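PmbA-related protein (Thermotoga maritima, PDB 1VL4) is a PmbA/TldD-family protein of the peptidase U62 group, probably a metallopeptidase, and a putative modulator of DNA gyrase. Local coordinates at residues Y105-G110 with E300-T305; D133-A138 with P152-K157; E258-N263 with K316-N321; G351-S354 with K360-D363; K390-W393 with E398-H401. All blocks are in the same frame, centred on the assembly; numbering follows the deposited sequence.

Interaction 1: residues Y105-G110 with E300-T305; sequences YFFEGG and EGVPTT
F107 lies across V302 and P303 with its side chain at about a right angle to both, and it supplies about half of the surface buried here. One branch of the valine, CG2, sits over a face of the ring: it lies 3.9 Å from the centroid of the F107 ring and 16° off the ring normal, which meets the criteria for a CH-pi contact. The methyl is displaced toward the CG–CD1 rim. P303 approaches obliquely through its ring carbon CD, 3.7 Å from F107 CE2. The backbone of the 300-305 loop supplies the remaining neighbours, with G301 O 3.5 Å from F107 CD2 and E300 O at the same 3.5 Å from F107 CB. Setting CG anti to the main-chain nitrogen (chi1 -161°) carries the F107 ring over this loop.

The backbones are joined through a water, which accepts from F107 N at 2.9 Å and donates to E300 O at 2.6 Å. Replacing F107 by an alanine would probably leave V302 CG2 and P303 CD without their aromatic partner and open a gap above the loop, although the water bridge uses only main-chain atoms. L322, from helix 322-328, also packs on both F107 and V302, and Y113 OH bonds to G301 O. The backbone angles at G301 would push a CB against the preceding carbonyl oxygen. This is a loop-to-loop hydrophobic contact centred on one aromatic ring, joining the connection after helix 84-93 to the loop before strand 307-311 in the C-terminal family region.

Interaction 2: residues D133-A138 with P152-K157; sequences DMAKKA and PTVMYK
V154, Y156 and A135 contribute most of the surface buried where helix 133-138 lies on strand 152-157. V154 gives the largest share, and its CG1 methyl does the touching. That branch is anti to the main-chain nitrogen (chi1 170°) and reaches two alanines about one helical turn apart: V154 CG1 is 4.0 Å from A135 CB and 4.1 Å from A138 CB. Its closest approach, 3.6 Å, is to the carbonyl oxygen A135 O, so the methyl rests against the helix backbone as well as its small side chains.

Y156, two residues further along the strand, points to the same side. M134 approaches its ring obliquely: M134 SD is 4.3 Å from Y156 CE2, and the sulfur is 5.5 Å from the ring centroid, 65° off the normal. This is a Met-aromatic contact made without the sulfur standing over the ring. The phenol oxygen of Y156 bonds to D158. L45 of strand 32-48 packs against both A135 and Y156.

The segment axes approach to 8.3 Å with their N-to-C directions 151° apart, so the helix runs roughly antiparallel to the strand it packs on. Alanines at two of the inward positions fit this close approach. Such geometry is characteristic of alpha/beta packing, with helix 128-143 covering one face of the long, six-stranded antiparallel sheet.

Interaction 3: residues E258-N263 with K316-N321; sequences ENVQKN and KTFLHN
The F318 ring carries V260 on one face. The valine's CG2 methyl stands over the ring centre, 3.6 Å from the centroid and 13° off the normal, a well-centred CH-pi contact; its nearest ring carbon is F318 CE1, also 3.6 Å from V260 CG2. The other branch, V260 CG1, lies 4.0 Å from F318 CE2, and the two side chains come at each other from opposite directions. L271 and A257 also pack against F318.

The second pair of flat groups, the E258 carboxylate and the N321 amide, have planes 39° apart. E258 OE1 and N321 ND2 are 3.8 Å apart and share a water, which accepts from N321 ND2 at 2.7 Å and donates weakly to E258 OE1. The contact joins the short helix 257-261 to the N-terminus of helix 322-328, where N321 is the N-cap, its OD1 accepting from T324 N. Helix 257-261 itself ends in a Schellman motif with N263 as its positive-phi C-prime residue. With chi1 at 59°, the N321 amide can cap through oxygen while its nitrogen holds the water. The other carboxylate oxygen, E258 OE2, forms a salt bridge with K262 NZ at 3.4 Å.

Interaction 4: residues G351-S354 with K360-D363; sequences GEKS and KEMD
E361 meets K353 across about two turns of helix, its side chain reaching back along helix 355-362 toward the loop that leads into it. K360, the first residue of the second segment, continues the helix that brings E361 into place. At E361 the side chain leaves toward the loop, with CG anti to the carbonyl carbon (chi1 -65°), and then turns about the CB-CG bond (chi2 -87°). A single carboxylate oxygen makes the approach: E361 OE2 lies 3.3 Å from K353 CE and 3.7 Å from K353 NZ. K353 is bent as well, at chi2 and chi4, and the two side chains cross at about a right angle. M362, next in sequence, packs on P236 and L238 of strand 233-239, anchoring the helix to the sheet. D363 then leaves the helix with positive phi (69°), its backbone bonded to G397.

At the other end of the helix S354 is the N-cap, and its backbone nitrogen bonds to E357 OE1, as the return bond of a capping box would. In the pair itself, those two distances put the lysine's ammonium farther from the oxygen than the adjoining methylene, which makes this a long salt bridge. Such a pairing implies mainly electrostatic attraction on the protein surface, probably modest and adaptable, in place of a directed hydrogen bond.

Interaction 5: residues K390-W393 with E398-H401; sequences KGYW and EIAH
A400 and H401 both face W393, forming a classic beta bulge in which one strand spends two residues opposite one. Two nearly straight hydrogen bonds define it: W393 N donates to H401 O at 2.8 Å (173° at the hydrogen), and A400 N donates to W393 O at 2.7 Å. W393 and H401 form the antiparallel hydrogen-bonded pair. The extra residue turns the backbone, A400 departing from extended strand angles, and the two short strand segments have directions only 106° apart.

W393 and H401 project on the same side, lying side by side. W393 CB sits over a face of the imidazole, 3.9 Å from the H401 ring centroid, a CH-pi contact. The indole's five-membered ring and the imidazole are near parallel but slid apart, so they barely overlap. A chi1 of 58° places the H401 ring between its own main-chain nitrogen and carbonyl carbon, and brings it beside W393 CB. An alanine in place of H401 would probably strip W393 CB of its imidazole cover and leave a gap beside the indole, while sparing the two main-chain bonds. Y392 goes the other way, its CD2 3.5 Å from I399 CG2.

This bulge lies in the hairpin of strands 384-395 and 398-404. Strand 365-372 pairs with the former on its other edge, through backbone bonds of Y392 with V367. Y235 of strand 233-239 meets the W393 indole with its ring steeply inclined, and Y392 OH bonds to S223 at the end of helix 210-223.

In the fold
Interactions 1 and 3 touch: their centres are 18 Å apart, E300 OE1 lies 3.4 Å from N321 CB, and their segments alternate along the chain, tying both loops to the start of helix 322-328. Interactions 4 and 5 lie close without touching, with centres 15 Å apart and nearest atoms about 4 Å apart. The two groups are well separated, the centres of interactions 1 and 5 being 49 Å apart on opposite sides of the chain's centre. Interaction 2, on the long sheet, is nested in sequence inside the loop closed by interaction 1, yet their centres are 40 Å apart; its nearest atoms come to about 11 Å from interaction 5. None of the contacts described involves a metal or ligand.

Interaction 1: residues Y105-G110 with E300-T305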
# COMPACT_ATOMS: atom_id res chain seq x y z
N TYR A 105 7.08 -9.71 27.00
CA TYR A 105 8.46 -9.90 27.40
C TYR A 105 9.46 -9.95 26.25
O TYR A 105 9.11 -10.01 25.06
CB TYR A 105 8.59 -11.13 28.32
CG TYR A 105 8.12 -12.38 27.71
CD1 TYR A 105 6.76 -12.65 27.62
CD2 TYR A 105 9.03 -13.31 27.20
CE1 TYR A 105 6.32 -13.81 27.03
CE2 TYR A 105 8.61 -14.48 26.62
CZ TYR A 105 7.25 -14.74 26.54
OH TYR A 105 6.86 -15.93 25.95
N PHE A 106 10.73 -9.82 26.64
CA PHE A 106 11.85 -9.92 25.72
C PHE A 106 12.49 -11.31 25.83
O PHE A 106 12.41 -11.95 26.88
CB PHE A 106 12.93 -8.90 26.05
CG PHE A 106 12.54 -7.45 25.84
CD1 PHE A 106 11.47 -7.07 25.00
CD2 PHE A 106 13.28 -6.44 26.47
CE1 PHE A 106 11.17 -5.69 24.80
CE2 PHE A 106 12.98 -5.06 26.28
CZ PHE A 106 11.90 -4.70 25.44
N PHE A 107 13.15 -11.68 24.75
CA PHE A 107 13.91 -12.89 24.64
C PHE A 107 15.34 -12.69 25.15
O PHE A 107 16.01 -11.70 24.84
CB PHE A 107 13.91 -13.38 23.19
CG PHE A 107 14.28 -14.82 23.03
CD1 PHE A 107 13.46 -15.80 23.57
CD2 PHE A 107 15.40 -15.21 22.35
CE1 PHE A 107 13.77 -17.16 23.39
CE2 PHE A 107 15.73 -16.57 22.20
CZ PHE A 107 14.90 -17.53 22.71
N GLU A 108 15.80 -13.65 25.93
CA GLU A 108 17.13 -13.62 26.52
C GLU A 108 18.23 -14.07 25.57
O GLU A 108 17.99 -14.79 24.63
CB GLU A 108 17.15 -14.54 27.75
CG GLU A 108 16.29 -14.04 28.87
CD GLU A 108 16.35 -14.97 30.06
OE1 GLU A 108 15.65 -16.01 30.02
OE2 GLU A 108 17.09 -14.65 31.03
N GLY A 109 19.46 -13.67 25.85
CA GLY A 109 20.62 -14.09 25.10
C GLY A 109 20.96 -15.54 25.38
O GLY A 109 20.35 -16.16 26.26
N GLY A 110 21.88 -16.09 24.60
CA GLY A 110 22.46 -17.41 24.88
C GLY A 110 21.99 -18.59 24.06
O GLY A 110 22.56 -19.68 24.20
N GLU A 300 11.69 -10.82 17.19
CA GLU A 300 11.81 -10.87 18.67
C GLU A 300 13.15 -11.48 19.04
O GLU A 300 13.51 -11.56 20.19
CB GLU A 300 10.62 -11.65 19.32
CG GLU A 300 9.27 -11.11 18.84
CD GLU A 300 8.03 -11.76 19.46
OE1 GLU A 300 7.96 -13.00 19.52
OE2 GLU A 300 7.08 -11.05 19.80
N GLY A 301 13.96 -11.83 18.04
CA GLY A 301 15.27 -12.44 18.26
C GLY A 301 15.22 -13.93 18.56
O GLY A 301 16.22 -14.51 18.98
N VAL A 302 14.10 -14.58 18.28
CA VAL A 302 13.96 -15.99 18.59
C VAL A 302 14.50 -16.78 17.40
O VAL A 302 14.19 -16.45 16.24
CB VAL A 302 12.46 -16.34 18.92
CG1 VAL A 302 12.23 -17.87 19.07
CG2 VAL A 302 11.97 -15.58 20.11
N PRO A 303 15.32 -17.82 17.66
CA PRO A 303 15.77 -18.60 16.51
C PRO A 303 14.60 -19.16 15.69
O PRO A 303 13.62 -19.72 16.24
CB PRO A 303 16.57 -19.75 17.13
CG PRO A 303 16.87 -19.33 18.50
CD PRO A 303 15.86 -18.35 18.91
N THR A 304 14.71 -18.99 14.38
CA THR A 304 13.77 -19.62 13.46
C THR A 304 14.00 -21.15 13.50
O THR A 304 15.11 -21.64 13.75
CB THR A 304 13.94 -19.04 12.07
OG1 THR A 304 15.30 -19.13 11.65
CG2 THR A 304 13.50 -17.63 12.00
N THR A 305 12.92 -21.89 13.31
CA THR A 305 12.89 -23.33 13.42
C THR A 305 12.23 -23.94 12.18
O THR A 305 11.39 -23.32 11.50
CB THR A 305 12.12 -23.80 14.70
OG1 THR A 305 10.76 -23.40 14.63
CG2 THR A 305 12.73 -23.24 15.96
O HOH W 1 12.89 -10.10 22.31

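Interaction 2: residues D133-A138 with P152-K157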
# COMPACT_ATOMS: atom_id res chain seq x y z
N ASP A 133 21.75 -4.16 -18.49
CA ASP A 133 21.92 -5.10 -19.61
C ASP A 133 21.13 -6.41 -19.35
O ASP A 133 20.54 -6.96 -20.28
CB ASP A 133 23.40 -5.38 -19.90
CG ASP A 133 24.11 -4.22 -20.65
OD1 ASP A 133 23.46 -3.35 -21.26
OD2 ASP A 133 25.36 -4.17 -20.62
N MET A 134 21.06 -6.85 -18.11
CA MET A 134 20.17 -7.95 -17.74
C MET A 134 18.67 -7.71 -18.09
O MET A 134 18.00 -8.60 -18.64
CB MET A 134 20.30 -8.31 -16.25
CG MET A 134 21.64 -8.92 -15.93
SD MET A 134 21.88 -9.34 -14.15
CE MET A 134 20.96 -10.81 -14.11
N ALA A 135 18.16 -6.55 -17.71
CA ALA A 135 16.79 -6.16 -18.02
C ALA A 135 16.55 -6.05 -19.52
O ALA A 135 15.57 -6.60 -20.03
CB ALA A 135 16.46 -4.86 -17.29
N LYS A 136 17.43 -5.36 -20.25
CA LYS A 136 17.36 -5.28 -21.71
C LYS A 136 17.43 -6.62 -22.43
O LYS A 136 16.77 -6.84 -23.45
CB LYS A 136 18.44 -4.33 -22.27
CG LYS A 136 18.38 -2.91 -21.75
CD LYS A 136 19.53 -2.07 -22.30
CE LYS A 136 19.31 -0.57 -22.09
NZ LYS A 136 20.60 0.20 -22.10
N LYS A 137 18.22 -7.55 -21.90
CA LYS A 137 18.29 -8.85 -22.45
C LYS A 137 16.97 -9.60 -22.22
O LYS A 137 16.50 -10.29 -23.11
CB LYS A 137 19.46 -9.61 -21.84
CG LYS A 137 19.71 -10.97 -22.46
CD LYS A 137 20.28 -10.85 -23.89
CE LYS A 137 20.07 -12.13 -24.69
NZ LYS A 137 20.42 -11.97 -26.14
N ALA A 138 16.37 -9.44 -21.03
CA ALA A 138 15.07 -10.06 -20.80
C ALA A 138 14.00 -9.50 -21.77
O ALA A 138 13.18 -10.27 -22.34
CB ALA A 138 14.67 -9.89 -19.38
N PRO A 152 5.06 -5.26 -21.77
CA PRO A 152 4.70 -4.04 -21.05
C PRO A 152 5.61 -3.77 -19.86
O PRO A 152 5.78 -2.62 -19.46
CB PRO A 152 3.28 -4.35 -20.55
CG PRO A 152 2.83 -5.56 -21.37
CD PRO A 152 4.04 -6.32 -21.63
N THR A 153 6.18 -4.83 -19.30
CA THR A 153 7.01 -4.71 -18.15
C THR A 153 8.18 -5.68 -18.17
O THR A 153 8.05 -6.84 -18.48
CB THR A 153 6.18 -4.88 -16.85
OG1 THR A 153 5.25 -3.82 -16.74
CG2 THR A 153 7.05 -4.82 -15.61
N VAL A 154 9.35 -5.14 -17.82
CA VAL A 154 10.47 -5.93 -17.30
C VAL A 154 10.93 -5.22 -16.04
O VAL A 154 11.11 -3.99 -16.01
CB VAL A 154 11.64 -6.04 -18.30
CG1 VAL A 154 12.86 -6.65 -17.66
CG2 VAL A 154 11.24 -6.83 -19.52
N MET A 155 11.08 -5.99 -14.99
CA MET A 155 11.55 -5.44 -13.75
C MET A 155 12.73 -6.21 -13.13
O MET A 155 12.71 -7.43 -12.98
CB MET A 155 10.40 -5.33 -12.77
CG MET A 155 10.65 -4.39 -11.59
SD MET A 155 9.43 -4.68 -10.30
CE MET A 155 7.97 -4.53 -11.42
N TYR A 156 13.74 -5.44 -12.73
CA TYR A 156 14.92 -5.91 -12.02
C TYR A 156 14.92 -5.30 -10.60
O TYR A 156 14.68 -4.10 -10.42
CB TYR A 156 16.19 -5.45 -12.80
CG TYR A 156 17.49 -5.73 -12.02
CD1 TYR A 156 17.97 -4.82 -11.06
CD2 TYR A 156 18.20 -6.92 -12.21
CE1 TYR A 156 19.11 -5.10 -10.30
CE2 TYR A 156 19.34 -7.18 -11.50
CZ TYR A 156 19.80 -6.26 -10.52
OH TYR A 156 20.93 -6.56 -9.78
N LYS A 157 15.29 -6.10 -9.62
CA LYS A 157 15.57 -5.59 -8.32
C LYS A 157 16.68 -6.35 -7.59
O LYS A 157 16.73 -7.57 -7.65
CB LYS A 157 14.31 -5.59 -7.45
CG LYS A 157 14.56 -4.86 -6.13
CD LYS A 157 13.28 -4.50 -5.38
CE LYS A 157 13.60 -3.74 -4.10
NZ LYS A 157 12.35 -3.48 -3.30

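Interaction 3: residues E258-N263 with K316-N321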
# COMPACT_ATOMS: atom_id res chain seq x y z
N GLU A 258 -2.15 -16.24 16.95
CA GLU A 258 -2.83 -15.00 17.33
C GLU A 258 -4.20 -14.92 16.66
O GLU A 258 -5.20 -14.64 17.32
CB GLU A 258 -1.96 -13.83 16.91
CG GLU A 258 -2.53 -12.47 17.23
CD GLU A 258 -1.60 -11.32 16.85
OE1 GLU A 258 -0.37 -11.54 16.57
OE2 GLU A 258 -2.13 -10.17 16.86
N ASN A 259 -4.25 -15.20 15.35
CA ASN A 259 -5.54 -15.25 14.62
C ASN A 259 -6.43 -16.35 15.14
O ASN A 259 -7.66 -16.21 15.20
CB ASN A 259 -5.33 -15.44 13.11
CG ASN A 259 -4.86 -14.18 12.43
OD1 ASN A 259 -5.04 -13.09 12.93
ND2 ASN A 259 -4.23 -14.32 11.28
N VAL A 260 -5.81 -17.46 15.53
CA VAL A 260 -6.58 -18.54 16.15
C VAL A 260 -7.20 -18.11 17.46
O VAL A 260 -8.40 -18.29 17.65
CB VAL A 260 -5.72 -19.78 16.39
CG1 VAL A 260 -6.50 -20.81 17.19
CG2 VAL A 260 -5.28 -20.38 15.02
N GLN A 261 -6.39 -17.54 18.36
CA GLN A 261 -6.88 -16.97 19.65
C GLN A 261 -8.02 -15.98 19.45
O GLN A 261 -8.96 -15.98 20.20
CB GLN A 261 -5.75 -16.28 20.42
CG GLN A 261 -4.72 -17.25 21.05
CD GLN A 261 -3.42 -16.57 21.62
OE1 GLN A 261 -3.27 -15.34 21.61
NE2 GLN A 261 -2.50 -17.39 22.13
N LYS A 262 -7.91 -15.13 18.43
CA LYS A 262 -8.92 -14.09 18.16
C LYS A 262 -10.19 -14.56 17.45
O LYS A 262 -11.01 -13.74 17.07
CB LYS A 262 -8.29 -12.99 17.30
CG LYS A 262 -7.14 -12.23 17.95
CD LYS A 262 -6.98 -10.88 17.28
CE LYS A 262 -5.53 -10.49 17.12
NZ LYS A 262 -5.39 -9.17 16.41
N ASN A 263 -10.34 -15.86 17.24
CA ASN A 263 -11.46 -16.39 16.43
C ASN A 263 -11.46 -15.88 14.99
O ASN A 263 -12.52 -15.71 14.39
CB ASN A 263 -12.82 -16.10 17.08
CG ASN A 263 -13.14 -17.06 18.20
OD1 ASN A 263 -12.73 -18.22 18.17
ND2 ASN A 263 -13.92 -16.59 19.19
N LYS A 316 -0.20 -30.08 12.80
CA LYS A 316 0.72 -30.36 13.90
C LYS A 316 0.90 -29.21 14.83
O LYS A 316 1.12 -29.45 15.97
CB LYS A 316 2.12 -30.76 13.40
CG LYS A 316 2.11 -31.85 12.34
CD LYS A 316 1.39 -33.12 12.82
CE LYS A 316 2.16 -33.79 13.93
NZ LYS A 316 1.73 -35.21 14.14
N THR A 317 0.91 -27.97 14.34
CA THR A 317 1.17 -26.82 15.23
C THR A 317 0.67 -25.57 14.58
O THR A 317 0.60 -25.52 13.35
CB THR A 317 2.71 -26.62 15.51
OG1 THR A 317 2.94 -25.51 16.42
CG2 THR A 317 3.48 -26.36 14.21
N PHE A 318 0.38 -24.55 15.38
CA PHE A 318 0.30 -23.19 14.86
C PHE A 318 1.68 -22.53 14.99
O PHE A 318 2.58 -23.06 15.63
CB PHE A 318 -0.76 -22.38 15.60
CG PHE A 318 -2.13 -22.95 15.49
CD1 PHE A 318 -2.73 -23.08 14.23
CD2 PHE A 318 -2.83 -23.37 16.62
CE1 PHE A 318 -4.01 -23.62 14.11
CE2 PHE A 318 -4.12 -23.93 16.49
CZ PHE A 318 -4.70 -24.04 15.25
N LEU A 319 1.81 -21.40 14.35
CA LEU A 319 2.97 -20.54 14.47
C LEU A 319 2.73 -19.49 15.58
O LEU A 319 1.63 -18.98 15.75
CB LEU A 319 3.26 -19.88 13.12
CG LEU A 319 3.50 -20.89 11.97
CD1 LEU A 319 3.92 -20.16 10.73
CD2 LEU A 319 4.54 -21.92 12.33
N HIS A 320 3.79 -19.19 16.32
CA HIS A 320 3.74 -18.37 17.51
C HIS A 320 4.72 -17.18 17.50
O HIS A 320 5.73 -17.17 16.79
CB HIS A 320 4.06 -19.22 18.73
CG HIS A 320 2.99 -20.21 19.08
ND1 HIS A 320 1.91 -19.89 19.85
CD2 HIS A 320 2.84 -21.51 18.74
CE1 HIS A 320 1.14 -20.96 20.00
NE2 HIS A 320 1.69 -21.96 19.33
N ASN A 321 4.36 -16.20 18.34
CA ASN A 321 5.27 -15.20 18.85
C ASN A 321 5.44 -15.44 20.35
O ASN A 321 4.89 -16.41 20.88
CB ASN A 321 4.82 -13.79 18.48
CG ASN A 321 3.43 -13.42 19.00
OD1 ASN A 321 2.92 -13.98 19.99
ND2 ASN A 321 2.85 -12.40 18.37
O HOH W 2 0.42 -11.64 19.25

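Interaction 4: residues G351-S354 with K360-D363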
# COMPACT_ATOMS: atom_id res chain seq x y z
N GLY A 351 6.13 -34.40 -4.24
CA GLY A 351 6.13 -35.82 -4.44
C GLY A 351 7.03 -36.13 -5.62
O GLY A 351 7.97 -35.40 -5.87
N GLU A 352 6.70 -37.18 -6.37
CA GLU A 352 7.64 -37.76 -7.34
C GLU A 352 7.27 -37.54 -8.80
O GLU A 352 8.06 -37.86 -9.69
CB GLU A 352 7.83 -39.25 -7.04
CG GLU A 352 8.36 -39.49 -5.62
CD GLU A 352 8.56 -40.96 -5.27
OE1 GLU A 352 7.82 -41.84 -5.79
OE2 GLU A 352 9.46 -41.24 -4.44
N LYS A 353 6.09 -37.00 -9.07
CA LYS A 353 5.65 -36.89 -10.47
C LYS A 353 6.07 -35.55 -11.10
O LYS A 353 5.97 -34.49 -10.49
CB LYS A 353 4.13 -37.03 -10.55
CG LYS A 353 3.54 -38.39 -10.09
CD LYS A 353 3.99 -39.52 -10.93
CE LYS A 353 3.04 -40.75 -10.86
NZ LYS A 353 2.75 -41.16 -9.46
N SER A 354 6.52 -35.59 -12.34
CA SER A 354 6.76 -34.35 -13.06
C SER A 354 5.42 -33.75 -13.46
O SER A 354 4.37 -34.40 -13.34
CB SER A 354 7.56 -34.64 -14.32
OG SER A 354 6.77 -35.41 -15.19
N LYS A 360 -0.71 -36.47 -17.50
CA LYS A 360 -1.04 -37.81 -17.91
C LYS A 360 -1.97 -38.44 -16.89
O LYS A 360 -3.02 -39.01 -17.25
CB LYS A 360 0.23 -38.64 -18.09
CG LYS A 360 0.76 -38.84 -19.52
CD LYS A 360 0.77 -37.56 -20.35
CE LYS A 360 0.99 -37.87 -21.82
NZ LYS A 360 -0.12 -38.68 -22.42
N GLU A 361 -1.62 -38.35 -15.60
CA GLU A 361 -2.49 -38.93 -14.56
C GLU A 361 -3.88 -38.28 -14.52
O GLU A 361 -4.87 -38.97 -14.35
CB GLU A 361 -1.88 -38.78 -13.18
CG GLU A 361 -0.60 -39.54 -12.95
CD GLU A 361 -0.85 -40.94 -12.50
OE1 GLU A 361 -2.01 -41.40 -12.59
OE2 GLU A 361 0.13 -41.58 -12.07
N MET A 362 -3.94 -36.95 -14.61
CA MET A 362 -5.22 -36.27 -14.65
C MET A 362 -6.05 -36.68 -15.86
O MET A 362 -7.26 -36.89 -15.75
CB MET A 362 -5.04 -34.76 -14.68
CG MET A 362 -6.41 -34.02 -14.73
SD MET A 362 -6.29 -32.23 -14.58
CE MET A 362 -5.48 -31.83 -16.13
N ASP A 363 -5.38 -36.74 -17.02
CA ASP A 363 -5.91 -37.17 -18.30
C ASP A 363 -6.94 -36.23 -18.94
O ASP A 363 -6.93 -36.01 -20.16
CB ASP A 363 -6.49 -38.58 -18.20
CG ASP A 363 -7.08 -39.05 -19.52
OD1 ASP A 363 -6.28 -39.25 -20.46
OD2 ASP A 363 -8.31 -39.20 -19.65

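Interaction 5: residues K390-W393 with E398-H401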
# COMPACT_ATOMS: atom_id res chain seq x y z
N LYS A 390 -6.14 -18.16 -15.11
CA LYS A 390 -5.68 -18.51 -16.46
C LYS A 390 -5.31 -19.99 -16.46
O LYS A 390 -4.78 -20.49 -15.47
CB LYS A 390 -4.40 -17.72 -16.79
CG LYS A 390 -4.59 -16.26 -17.25
CD LYS A 390 -3.24 -15.54 -17.21
CE LYS A 390 -3.16 -14.41 -18.22
NZ LYS A 390 -3.95 -13.19 -17.80
N GLY A 391 -5.54 -20.66 -17.57
CA GLY A 391 -5.18 -22.06 -17.69
C GLY A 391 -5.51 -22.64 -19.07
O GLY A 391 -5.66 -21.90 -20.05
N TYR A 392 -5.64 -23.98 -19.10
CA TYR A 392 -5.71 -24.77 -20.31
C TYR A 392 -6.71 -25.91 -20.09
O TYR A 392 -6.94 -26.31 -18.95
CB TYR A 392 -4.32 -25.38 -20.60
CG TYR A 392 -3.26 -24.32 -20.79
CD1 TYR A 392 -2.68 -23.72 -19.69
CD2 TYR A 392 -2.91 -23.86 -22.06
CE1 TYR A 392 -1.76 -22.69 -19.84
CE2 TYR A 392 -1.94 -22.83 -22.22
CZ TYR A 392 -1.38 -22.26 -21.10
OH TYR A 392 -0.43 -21.25 -21.18
N TRP A 393 -7.25 -26.43 -21.20
CA TRP A 393 -8.04 -27.65 -21.22
C TRP A 393 -7.11 -28.81 -21.62
O TRP A 393 -6.28 -28.66 -22.53
CB TRP A 393 -9.21 -27.54 -22.22
CG TRP A 393 -10.02 -28.80 -22.26
CD1 TRP A 393 -10.08 -29.71 -23.27
CD2 TRP A 393 -10.85 -29.30 -21.20
NE1 TRP A 393 -10.91 -30.75 -22.91
CE2 TRP A 393 -11.37 -30.53 -21.63
CE3 TRP A 393 -11.18 -28.85 -19.92
CZ2 TRP A 393 -12.24 -31.29 -20.85
CZ3 TRP A 393 -12.03 -29.61 -19.15
CH2 TRP A 393 -12.54 -30.80 -19.60
N GLU A 398 -2.91 -34.41 -22.57
CA GLU A 398 -2.22 -33.37 -23.34
C GLU A 398 -3.00 -32.07 -23.32
O GLU A 398 -4.22 -32.07 -23.47
CB GLU A 398 -2.08 -33.83 -24.80
CG GLU A 398 -1.02 -34.94 -24.97
CD GLU A 398 -1.01 -35.56 -26.34
OE1 GLU A 398 -1.41 -34.88 -27.33
OE2 GLU A 398 -0.61 -36.75 -26.44
N ILE A 399 -2.30 -30.94 -23.21
CA ILE A 399 -2.97 -29.64 -23.28
C ILE A 399 -3.58 -29.51 -24.67
O ILE A 399 -2.91 -29.74 -25.68
CB ILE A 399 -2.00 -28.47 -22.94
CG1 ILE A 399 -1.61 -28.52 -21.45
CG2 ILE A 399 -2.59 -27.12 -23.30
CD1 ILE A 399 -0.35 -27.81 -21.16
N ALA A 400 -4.87 -29.24 -24.72
CA ALA A 400 -5.54 -29.06 -25.98
C ALA A 400 -5.57 -27.58 -26.37
O ALA A 400 -5.26 -27.24 -27.50
CB ALA A 400 -6.96 -29.62 -25.92
N HIS A 401 -5.96 -26.72 -25.44
CA HIS A 401 -6.13 -25.29 -25.75
C HIS A 401 -6.27 -24.46 -24.49
O HIS A 401 -6.70 -24.97 -23.47
CB HIS A 401 -7.33 -25.03 -26.66
CG HIS A 401 -8.65 -25.51 -26.12
ND1 HIS A 401 -9.37 -24.82 -25.17
CD2 HIS A 401 -9.39 -26.60 -26.44
CE1 HIS A 401 -10.48 -25.47 -24.90
NE2 HIS A 401 -10.53 -26.55 -25.66